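Cytochrome c-550-like protein (Thermosynechococcus elongatus, PDB 4LJI) carries one covalently attached heme c and is probably a low-potential electron-transfer cytochrome, able to replace cytochrome c-550 in part. Local coordinates at residues L20-D24 with R25-K29; T32-D35 with L36-K40. One frame throughout, in Å; residues are numbered along the deposited sequence.

Contact 1 of 2, residues L20-D24 with R25-K29; sequences LPVND and RGETK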
loop_
_atom_site.group_PDB
_atom_site.type_symbol
_atom_site.label_atom_id
_atom_site.label_comp_id
_atom_site.label_asym_id
_atom_site.label_seq_id
_atom_site.Cartn_x
_atom_site.Cartn_y
_atom_site.Cartn_z
ATOM N N LEU A 20 -4.539 -11.763 22.895
ATOM C CA LEU A 20 -4.806 -10.342 22.627
ATOM C C LEU A 20 -6.190 -9.918 23.051
ATOM O O LEU A 20 -7.129 -10.707 22.985
ATOM C CB LEU A 20 -4.634 -10.022 21.143
ATOM C CG LEU A 20 -3.214 -10.247 20.613
ATOM C CD1 LEU A 20 -3.239 -10.220 19.094
ATOM C CD2 LEU A 20 -2.213 -9.209 21.147
ATOM N N PRO A 21 -6.319 -8.667 23.531
ATOM C CA PRO A 21 -7.615 -8.184 24.013
ATOM C C PRO A 21 -8.653 -8.247 22.923
ATOM O O PRO A 21 -8.535 -7.568 21.891
ATOM C CB PRO A 21 -7.331 -6.725 24.353
ATOM C CG PRO A 21 -5.919 -6.701 24.705
ATOM C CD PRO A 21 -5.236 -7.716 23.829
ATOM N N VAL A 22 -9.684 -9.025 23.154
ATOM C CA VAL A 22 -10.691 -9.179 22.136
ATOM C C VAL A 22 -11.799 -8.135 22.320
ATOM O O VAL A 22 -12.398 -7.689 21.349
ATOM C CB VAL A 22 -11.195 -10.649 22.092
ATOM C CG1 VAL A 22 -12.214 -10.907 23.188
ATOM C CG2 VAL A 22 -11.714 -11.013 20.715
ATOM N N ASN A 23 -12.022 -7.696 23.557
ATOM C CA ASN A 23 -12.975 -6.624 23.847
ATOM C C ASN A 23 -12.608 -5.844 25.096
ATOM O O ASN A 23 -11.624 -6.157 25.763
ATOM C CB ASN A 23 -14.396 -7.148 23.969
ATOM C CG ASN A 23 -14.541 -8.196 25.063
ATOM O OD1 ASN A 23 -13.857 -8.149 26.087
ATOM N ND2 ASN A 23 -15.414 -9.167 24.834
ATOM N N ASP A 24 -13.427 -4.856 25.445
ATOM C CA ASP A 24 -13.077 -3.979 26.563
ATOM C C ASP A 24 -13.280 -4.571 27.969
ATOM O O ASP A 24 -12.871 -3.961 28.952
ATOM C CB ASP A 24 -13.756 -2.606 26.436
ATOM C CG ASP A 24 -15.220 -2.699 26.043
ATOM O OD1 ASP A 24 -15.860 -3.744 26.293
ATOM O OD2 ASP A 24 -15.734 -1.707 25.483
ATOM N N ARG A 25 -13.883 -5.754 28.068
ATOM C CA ARG A 25 -14.143 -6.352 29.381
ATOM C C ARG A 25 -13.136 -7.432 29.790
ATOM O O ARG A 25 -13.504 -8.438 30.410
ATOM C CB ARG A 25 -15.583 -6.877 29.486
ATOM C CG ARG A 25 -15.932 -7.988 28.515
ATOM C CD ARG A 25 -17.409 -8.378 28.602
ATOM N NE ARG A 25 -17.832 -9.105 27.407
ATOM C CZ ARG A 25 -18.160 -8.520 26.257
ATOM N NH1 ARG A 25 -18.124 -7.196 26.150
ATOM N NH2 ARG A 25 -18.523 -9.252 25.211
ATOM N N GLY A 26 -11.868 -7.213 29.446
ATOM C CA GLY A 26 -10.779 -8.045 29.934
ATOM C C GLY A 26 -10.570 -9.383 29.245
ATOM O O GLY A 26 -9.672 -10.142 29.616
ATOM N N GLU A 27 -11.388 -9.684 28.241
ATOM C CA GLU A 27 -11.300 -10.979 27.571
ATOM C C GLU A 27 -10.254 -10.985 26.459
ATOM O O GLU A 27 -10.138 -10.025 25.704
ATOM C CB GLU A 27 -12.665 -11.376 27.015
ATOM C CG GLU A 27 -13.716 -11.567 28.092
ATOM C CD GLU A 27 -15.092 -11.824 27.516
ATOM O OE1 GLU A 27 -15.309 -11.467 26.333
ATOM O OE2 GLU A 27 -15.948 -12.382 28.242
ATOM N N THR A 28 -9.500 -12.077 26.371
ATOM C CA THR A 28 -8.499 -12.232 25.334
ATOM C C THR A 28 -8.823 -13.382 24.386
ATOM O O THR A 28 -9.541 -14.294 24.720
ATOM C CB THR A 28 -7.100 -12.488 25.929
ATOM O OG1 THR A 28 -7.119 -13.717 26.665
ATOM C CG2 THR A 28 -6.693 -11.352 26.865
ATOM N N LYS A 29 -8.264 -13.314 23.191
ATOM C CA LYS A 29 -8.375 -14.375 22.211
ATOM C C LYS A 29 -6.983 -14.864 21.867
ATOM O O LYS A 29 -6.026 -14.063 21.790
ATOM C CB LYS A 29 -9.065 -13.844 20.949
ATOM C CG LYS A 29 -9.093 -14.787 19.748
ATOM C CD LYS A 29 -10.262 -14.437 18.858
ATOM C CE LYS A 29 -10.189 -15.104 17.487
ATOM N NZ LYS A 29 -9.563 -16.440 17.538
#
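L20 and K29 face each other as an antiparallel hydrogen-bonded pair: L20 N donates to K29 O at 3.0 Å, and K29 N returns a bond to L20 O. P21 and T28 follow as a non-hydrogen-bonded pair, their CA atoms 4.3 Å apart. One step on, V22 N reaches E27 O at 2.8 Å, nearly straight at 167°, the last backbone bond before the chain turns through N23 to G26. This is the closed end of the beta hairpin made by strands 17-21 and 28-32. V22 lays CG1 over the E27 carbonyl and CG2 against K29 CB (3.9 Å). The side chain of N23 spans the turn. With CG between its backbone N and carbonyl carbon (chi1 59°), the amide folds back: OD1 accepts from R25 N at 3.1 Å, the donor standing above the carbonyl plane, while ND2 gives an N-H to E27 OE1 at 2.7 Å, from above the carboxylate plane. The same ND2 sits over the centre of one face of the R25 guanidinium. E27 OE1 is also in a long ion pair with R25 NE (3.6 Å), through charge alone. T28 OG1 is hydrogen-bonded to E19 OE1.

Contact 2 of 2, residues T32-D35 with L36-K40; sequences TAVD and LTRGK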
loop_
_atom_site.group_PDB
_atom_site.type_symbol
_atom_site.label_atom_id
_atom_site.label_comp_id
_atom_site.label_asym_id
_atom_site.label_seq_id
_atom_site.Cartn_x
_atom_site.Cartn_y
_atom_site.Cartn_z
ATOM N N THR A 32 -2.192 -17.511 16.908
ATOM C CA THR A 32 -0.958 -18.245 16.676
ATOM C C THR A 32 -0.013 -17.400 15.848
ATOM O O THR A 32 -0.414 -16.391 15.300
ATOM C CB THR A 32 -1.223 -19.557 15.925
ATOM O OG1 THR A 32 -1.688 -19.260 14.599
ATOM C CG2 THR A 32 -2.240 -20.424 16.683
ATOM N N ALA A 33 1.242 -17.830 15.766
ATOM C CA ALA A 33 2.247 -17.177 14.943
ATOM C C ALA A 33 1.855 -17.181 13.455
ATOM O O ALA A 33 2.125 -16.228 12.695
ATOM C CB ALA A 33 3.618 -17.885 15.168
ATOM N N VAL A 34 1.192 -18.250 13.038
ATOM C CA VAL A 34 0.679 -18.345 11.684
ATOM C C VAL A 34 -0.448 -17.333 11.425
ATOM O O VAL A 34 -0.466 -16.674 10.386
ATOM C CB VAL A 34 0.219 -19.765 11.402
ATOM C CG1 VAL A 34 -0.546 -19.834 10.088
ATOM C CG2 VAL A 34 1.416 -20.688 11.393
ATOM N N ASP A 35 -1.354 -17.179 12.389
ATOM C CA ASP A 35 -2.383 -16.145 12.328
ATOM C C ASP A 35 -1.754 -14.751 12.109
ATOM O O ASP A 35 -2.233 -13.983 11.299
ATOM C CB ASP A 35 -3.172 -16.049 13.632
ATOM C CG ASP A 35 -4.071 -17.264 13.904
ATOM O OD1 ASP A 35 -4.626 -17.884 12.957
ATOM O OD2 ASP A 35 -4.246 -17.587 15.095
ATOM N N LEU A 36 -0.734 -14.412 12.898
ATOM C CA LEU A 36 -0.108 -13.086 12.802
ATOM C C LEU A 36 0.658 -12.928 11.506
ATOM O O LEU A 36 0.721 -11.830 10.960
ATOM C CB LEU A 36 0.794 -12.832 14.003
ATOM C CG LEU A 36 0.079 -12.816 15.354
ATOM C CD1 LEU A 36 1.071 -13.036 16.478
ATOM C CD2 LEU A 36 -0.641 -11.503 15.546
ATOM N N THR A 37 1.237 -14.021 11.004
ATOM C CA THR A 37 1.878 -13.999 9.690
ATOM C C THR A 37 0.872 -13.699 8.605
ATOM O O THR A 37 1.165 -12.930 7.663
ATOM C CB THR A 37 2.518 -15.337 9.359
ATOM O OG1 THR A 37 3.598 -15.573 10.253
ATOM C CG2 THR A 37 3.019 -15.398 7.923
ATOM N N ARG A 38 -0.328 -14.262 8.748
ATOM C CA ARG A 38 -1.383 -14.027 7.754
ATOM C C ARG A 38 -1.903 -12.593 7.831
ATOM O O ARG A 38 -2.151 -11.917 6.819
ATOM C CB ARG A 38 -2.528 -15.038 7.909
ATOM C CG ARG A 38 -2.160 -16.439 7.402
ATOM C CD ARG A 38 -3.344 -17.378 7.380
ATOM N NE ARG A 38 -2.908 -18.769 7.310
ATOM C CZ ARG A 38 -3.721 -19.816 7.422
ATOM N NH1 ARG A 38 -5.023 -19.633 7.598
ATOM N NH2 ARG A 38 -3.234 -21.044 7.352
ATOM N N GLY A 39 -1.954 -12.072 9.054
ATOM C CA GLY A 39 -2.398 -10.711 9.286
ATOM C C GLY A 39 -1.377 -9.722 8.729
ATOM O O GLY A 39 -1.753 -8.693 8.114
ATOM N N LYS A 40 -0.086 -10.031 8.908
ATOM C CA LYS A 40 1.017 -9.205 8.357
ATOM C C LYS A 40 0.909 -9.135 6.843
ATOM O O LYS A 40 0.954 -8.058 6.255
ATOM C CB LYS A 40 2.379 -9.787 8.735
ATOM C CG LYS A 40 3.564 -9.135 8.015
ATOM C CD LYS A 40 4.849 -9.892 8.326
ATOM C CE LYS A 40 6.050 -9.299 7.619
ATOM N NZ LYS A 40 6.264 -7.952 8.173
#
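T32 O accepts from L36 N at 3.1 Å, the first i to i+4 backbone bond of helix 33-46, and A33 O, V34 O and D35 O continue the series to T37, R38 and G39. T32 is the N-cap. Its OG1 takes the N-H of D35 at 3.1 Å, and D35 OD2 answers by accepting from T32 N at 2.7 Å, almost linear (175°) and on the anti side of the carboxylate. The two reciprocal bonds make a capping box, which fixes both side chains across the first turn. D35 reaches back because its CG lies beside the backbone N, anti to the carbonyl carbon (chi1 -69°).

The close packing is on the inner side. L36 rests CG on T32 O at 3.6 Å and packs against V18, V8 and A119, between the hairpin, helix 6-10 and helix 111-127. T37 turns OG1 back along the helix to A33 O, 2.9 Å away; T37 N bonds the same oxygen, and the two donors arrive from opposite faces of its plane. T37 OG1 is also hydrogen-bonded to D5 N, tying the N-terminal segment to this turn.

The looser side is that of R38, whose extended chain is exposed. It runs alongside V34 in the same direction, and V34 CG1, on a side chain that also touches V4, meets R38 NE in a nonpolar contact at 3.8 Å. R38 NH1 stays 5.7 Å from D35 OD1.

The capping bond to D35 N thus occupies a backbone N-H that no preceding helical turn could serve, and the D35 carboxylate, placed at the N-terminal end, should interact favourably with the helix dipole and may have its acidity raised by it.

Contact 1 and contact 2 lie in series along the chain, their centres about 18 Å apart: strand 28-32 leaves the hairpin turn of 20-29 and leads directly into the cap of helix 33-46. Apart from this covalent continuity the two do not touch, but L20 of contact 1 and L36 of contact 2 both pack on A119, so both contacts meet helix 111-127 at the same residue. Their relation to the heme differs. The side chain of L20 is about 14 Å from it and the hairpin end lies at the surface, whereas G39 is about 9 Å from the heme and about 9 Å from the side chain of C47, one of its covalent attachment points, just beyond the end of helix 33-46.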